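Local coordinates for high-potential iron-sulfur protein (Rhodoferax fermentans, PDB 1HLQ), which carries electrons through a high-potential [4Fe-4S] cluster, serving photosynthetic electron transfer between the cytochrome bc1 complex and a membrane-bound c-type tetraheme, at residues A[29-43]-A[62-74]. Sequence-based numbering, arbitrary orientation.
Sequences YPKHTKDQSCSTCAL and VVAKGWCSAWAKK. With SF4 (iron/sulfur cluster), chain G; SO4 (sulfate ion), chain D.
C38 and S39 meet the type I turn from V63 to G66 through their backbone: C38 N donates to G66 O (2.8 Å) and S39 N to A64 O. Farther along, A42 N bonds A72 O at 2.8 Å, while A72 N points almost straight at C41 SG (3.4 Å, 166°), a backbone N-H to cysteine sulfur bond characteristic of iron-sulfur proteins. C38, C41 and C68 bind three irons of the cluster, and C54 completes the set.

Q36 lies between two tryptophans. With CG anti to its carbonyl carbon (chi1 -57°) and the chain extended beyond, its amide stacks flat on the W71 ring, CG sitting 3.4 Å from the centroid of the six-membered ring, while OE1 takes the W67 indole N-H on a lone pair (NE1 to OE1 2.9 Å). H32 brings its edge to one face of W67, planes at 88°, and the far rim of the same indole meets Y29 in an offset edge-to-face pair. W71 NE1 donates to T40 OG1 (3.1 Å) and, weakly, to S37 O. An alanine in place of W71 would probably leave the Q36 amide without its stacking surface, T40 OG1 without its indole donor and C41 CB less covered beside the cluster.

Strand 62-63 pairs antiparallel with strand 51-52, V62 touching the cluster, while backbone bonds from W67 to V18 and from S69 to L15 tie the second segment to the chain following helix 10-14.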
# COMPACT_ATOMS: atom_id res chain seq x y z
N TYR A 29 -0.31 14.85 11.44
CA TYR A 29 -0.60 15.19 10.05
C TYR A 29 -1.27 16.57 9.99
O TYR A 29 -2.49 16.71 9.89
CB TYR A 29 -1.54 14.13 9.44
CG TYR A 29 -1.12 12.68 9.65
CD1 TYR A 29 -0.06 12.14 8.94
CD2 TYR A 29 -1.73 11.87 10.59
CE1 TYR A 29 0.36 10.83 9.13
CE2 TYR A 29 -1.33 10.56 10.80
CZ TYR A 29 -0.28 10.05 10.07
OH TYR A 29 0.11 8.75 10.31
N PRO A 30 -0.44 17.62 10.15
CA PRO A 30 -0.95 18.98 10.19
C PRO A 30 -1.57 19.49 8.91
O PRO A 30 -2.24 20.54 8.97
CB PRO A 30 0.23 19.82 10.65
CG PRO A 30 1.41 19.05 10.18
CD PRO A 30 1.03 17.60 10.31
N LYS A 31 -1.41 18.83 7.77
CA LYS A 31 -2.06 19.24 6.53
C LYS A 31 -3.42 18.57 6.33
O LYS A 31 -4.15 18.86 5.36
CB LYS A 31 -1.13 18.96 5.35
CG LYS A 31 0.13 19.84 5.42
CD LYS A 31 1.06 19.57 4.26
CE LYS A 31 2.32 20.42 4.28
NZ LYS A 31 2.16 21.70 3.56
N HIS A 32 -3.82 17.69 7.25
CA HIS A 32 -5.15 17.10 7.20
C HIS A 32 -6.18 18.21 7.38
O HIS A 32 -6.00 19.13 8.18
CB HIS A 32 -5.33 16.11 8.35
CG HIS A 32 -6.74 15.82 8.73
ND1 HIS A 32 -7.49 14.77 8.26
CD2 HIS A 32 -7.55 16.53 9.57
CE1 HIS A 32 -8.71 14.86 8.79
NE2 HIS A 32 -8.76 15.93 9.57
N THR A 33 -7.34 18.06 6.75
CA THR A 33 -8.49 18.88 7.07
C THR A 33 -9.71 17.95 7.04
O THR A 33 -9.65 16.93 6.36
CB THR A 33 -8.86 20.08 6.18
OG1 THR A 33 -9.34 19.63 4.92
CG2 THR A 33 -7.67 21.01 5.99
N LYS A 34 -10.84 18.36 7.63
CA LYS A 34 -12.03 17.51 7.59
C LYS A 34 -12.69 17.52 6.23
O LYS A 34 -13.64 16.75 5.99
CB LYS A 34 -13.03 17.66 8.73
CG LYS A 34 -13.66 19.02 8.91
CD LYS A 34 -14.20 19.19 10.33
CE LYS A 34 -15.64 18.73 10.46
NZ LYS A 34 -16.37 19.52 11.50
N ASP A 35 -12.19 18.29 5.26
CA ASP A 35 -12.61 18.22 3.88
C ASP A 35 -12.03 16.97 3.21
O ASP A 35 -12.47 16.56 2.14
CB ASP A 35 -12.23 19.43 3.03
CG ASP A 35 -13.21 20.57 3.22
OD1 ASP A 35 -12.74 21.69 3.47
OD2 ASP A 35 -14.42 20.27 3.10
N GLN A 36 -11.00 16.40 3.81
CA GLN A 36 -10.37 15.19 3.32
C GLN A 36 -11.04 13.98 3.98
O GLN A 36 -11.00 13.82 5.18
CB GLN A 36 -8.87 15.18 3.64
CG GLN A 36 -8.13 16.38 3.08
CD GLN A 36 -6.66 16.37 3.45
OE1 GLN A 36 -6.12 15.47 4.09
NE2 GLN A 36 -5.94 17.42 3.07
N SER A 37 -11.59 13.11 3.15
CA SER A 37 -12.14 11.85 3.65
C SER A 37 -12.02 10.85 2.52
O SER A 37 -11.81 11.20 1.36
CB SER A 37 -13.57 11.98 4.16
OG SER A 37 -14.38 12.39 3.07
N CYS A 38 -12.29 9.57 2.81
CA CYS A 38 -12.26 8.57 1.74
C CYS A 38 -13.25 8.94 0.65
O CYS A 38 -12.95 8.80 -0.54
CB CYS A 38 -12.55 7.19 2.30
SG CYS A 38 -11.40 6.65 3.59
N SER A 39 -14.39 9.50 1.03
CA SER A 39 -15.39 9.88 0.03
C SER A 39 -14.87 10.93 -0.94
O SER A 39 -15.40 11.02 -2.04
CB SER A 39 -16.66 10.40 0.71
OG SER A 39 -16.36 11.52 1.50
N THR A 40 -13.89 11.74 -0.55
CA THR A 40 -13.34 12.76 -1.45
C THR A 40 -11.96 12.39 -1.96
O THR A 40 -11.27 13.22 -2.59
CB THR A 40 -13.26 14.15 -0.78
OG1 THR A 40 -12.35 14.14 0.33
CG2 THR A 40 -14.64 14.60 -0.32
N CYS A 41 -11.53 11.15 -1.77
CA CYS A 41 -10.22 10.66 -2.17
C CYS A 41 -10.24 10.02 -3.54
O CYS A 41 -11.15 9.24 -3.87
CB CYS A 41 -9.74 9.62 -1.13
SG CYS A 41 -8.12 8.91 -1.46
N ALA A 42 -9.20 10.26 -4.33
CA ALA A 42 -9.12 9.68 -5.67
C ALA A 42 -8.98 8.17 -5.66
O ALA A 42 -9.25 7.49 -6.66
CB ALA A 42 -7.94 10.31 -6.42
N LEU A 43 -8.55 7.57 -4.56
CA LEU A 43 -8.34 6.13 -4.46
C LEU A 43 -9.58 5.37 -4.03
O LEU A 43 -9.67 4.16 -4.31
CB LEU A 43 -7.15 5.82 -3.55
CG LEU A 43 -5.82 6.45 -3.99
CD1 LEU A 43 -4.70 6.08 -3.04
CD2 LEU A 43 -5.46 6.08 -5.42
N VAL A 62 -13.05 0.37 3.67
CA VAL A 62 -12.85 1.54 4.51
C VAL A 62 -14.17 2.27 4.67
O VAL A 62 -15.09 2.06 3.86
CB VAL A 62 -11.78 2.49 3.94
CG1 VAL A 62 -10.41 1.81 3.95
CG2 VAL A 62 -12.13 3.00 2.54
N VAL A 63 -14.29 3.10 5.68
CA VAL A 63 -15.51 3.90 5.91
C VAL A 63 -15.36 5.18 5.12
O VAL A 63 -14.32 5.86 5.18
CB VAL A 63 -15.70 4.16 7.41
CG1 VAL A 63 -16.90 5.06 7.68
CG2 VAL A 63 -15.91 2.82 8.11
N ALA A 64 -16.41 5.60 4.40
CA ALA A 64 -16.37 6.76 3.52
C ALA A 64 -16.04 8.06 4.22
O ALA A 64 -15.41 8.97 3.65
CB ALA A 64 -17.67 6.85 2.76
N LYS A 65 -16.41 8.15 5.48
CA LYS A 65 -16.18 9.23 6.41
C LYS A 65 -14.74 9.25 6.91
O LYS A 65 -14.33 10.17 7.62
CB LYS A 65 -17.00 9.00 7.70
CG LYS A 65 -18.46 9.35 7.65
CD LYS A 65 -19.18 9.03 8.95
CE LYS A 65 -18.60 9.78 10.13
NZ LYS A 65 -19.60 9.85 11.23
N GLY A 66 -13.98 8.19 6.63
CA GLY A 66 -12.65 7.97 7.11
C GLY A 66 -11.55 8.76 6.42
O GLY A 66 -11.81 9.64 5.60
N TRP A 67 -10.30 8.46 6.75
CA TRP A 67 -9.15 9.17 6.23
C TRP A 67 -7.87 8.39 6.52
O TRP A 67 -7.77 7.67 7.50
CB TRP A 67 -9.03 10.52 6.97
CG TRP A 67 -7.90 11.40 6.51
CD1 TRP A 67 -7.94 12.32 5.51
CD2 TRP A 67 -6.57 11.45 7.04
NE1 TRP A 67 -6.72 12.94 5.36
CE2 TRP A 67 -5.86 12.42 6.29
CE3 TRP A 67 -5.90 10.77 8.06
CZ2 TRP A 67 -4.52 12.72 6.54
CZ3 TRP A 67 -4.57 11.06 8.30
CH2 TRP A 67 -3.90 12.03 7.55
N CYS A 68 -6.90 8.57 5.63
CA CYS A 68 -5.56 8.06 5.89
C CYS A 68 -4.58 9.04 5.25
O CYS A 68 -4.97 9.94 4.50
CB CYS A 68 -5.29 6.63 5.48
SG CYS A 68 -4.78 6.46 3.75
N SER A 69 -3.30 8.86 5.59
CA SER A 69 -2.27 9.81 5.16
C SER A 69 -2.07 9.85 3.67
O SER A 69 -1.48 10.82 3.16
CB SER A 69 -0.98 9.36 5.87
OG SER A 69 0.12 10.20 5.61
N ALA A 70 -2.50 8.85 2.92
CA ALA A 70 -2.42 8.81 1.48
C ALA A 70 -3.56 9.55 0.80
O ALA A 70 -3.66 9.50 -0.44
CB ALA A 70 -2.39 7.36 0.99
N TRP A 71 -4.45 10.19 1.58
CA TRP A 71 -5.57 10.89 0.96
C TRP A 71 -5.14 11.65 -0.28
O TRP A 71 -4.22 12.47 -0.17
CB TRP A 71 -6.25 11.83 1.97
CG TRP A 71 -7.42 12.52 1.34
CD1 TRP A 71 -8.70 12.05 1.28
CD2 TRP A 71 -7.41 13.79 0.68
NE1 TRP A 71 -9.50 12.93 0.60
CE2 TRP A 71 -8.73 14.02 0.23
CE3 TRP A 71 -6.42 14.75 0.43
CZ2 TRP A 71 -9.10 15.16 -0.46
CZ3 TRP A 71 -6.81 15.89 -0.25
CH2 TRP A 71 -8.12 16.08 -0.68
N ALA A 72 -5.78 11.36 -1.40
CA ALA A 72 -5.34 11.87 -2.68
C ALA A 72 -6.38 12.78 -3.30
O ALA A 72 -7.46 12.32 -3.63
CB ALA A 72 -5.00 10.68 -3.57
N LYS A 73 -6.04 14.06 -3.43
CA LYS A 73 -6.96 15.03 -4.04
C LYS A 73 -7.13 14.63 -5.50
O LYS A 73 -6.16 14.24 -6.16
CB LYS A 73 -6.39 16.43 -3.87
CG LYS A 73 -7.32 17.59 -4.18
CD LYS A 73 -7.04 18.15 -5.57
CE LYS A 73 -7.77 19.46 -5.83
NZ LYS A 73 -7.18 20.59 -5.04
N LYS A 74 -8.36 14.63 -6.00
CA LYS A 74 -8.61 14.21 -7.38
C LYS A 74 -8.04 15.14 -8.44
O LYS A 74 -8.05 16.36 -8.30
CB LYS A 74 -10.13 14.07 -7.57
CG LYS A 74 -10.73 13.07 -6.59
CD LYS A 74 -12.25 13.06 -6.62
CE LYS A 74 -12.79 12.08 -5.60
NZ LYS A 74 -14.25 11.87 -5.75
FE1 SF4 G . -9.43 6.50 2.45
FE2 SF4 G . -7.97 7.41 0.31
FE3 SF4 G . -7.94 4.79 0.98
FE4 SF4 G . -6.74 6.61 2.57
S1 SF4 G . -6.13 6.14 0.40
S2 SF4 G . -8.13 4.88 3.31
S3 SF4 G . -8.13 8.44 2.38
S4 SF4 G . -9.79 5.91 0.25
S SO4 D . -10.58 21.33 9.66
O1 SO4 D . -10.44 19.88 9.99
O2 SO4 D . -9.23 21.96 9.62
O3 SO4 D . -11.45 21.94 10.72
O4 SO4 D . -11.25 21.49 8.33
O HOH W 1 -13.95 9.54 -4.07
O HOH W 2 -10.66 15.46 -4.01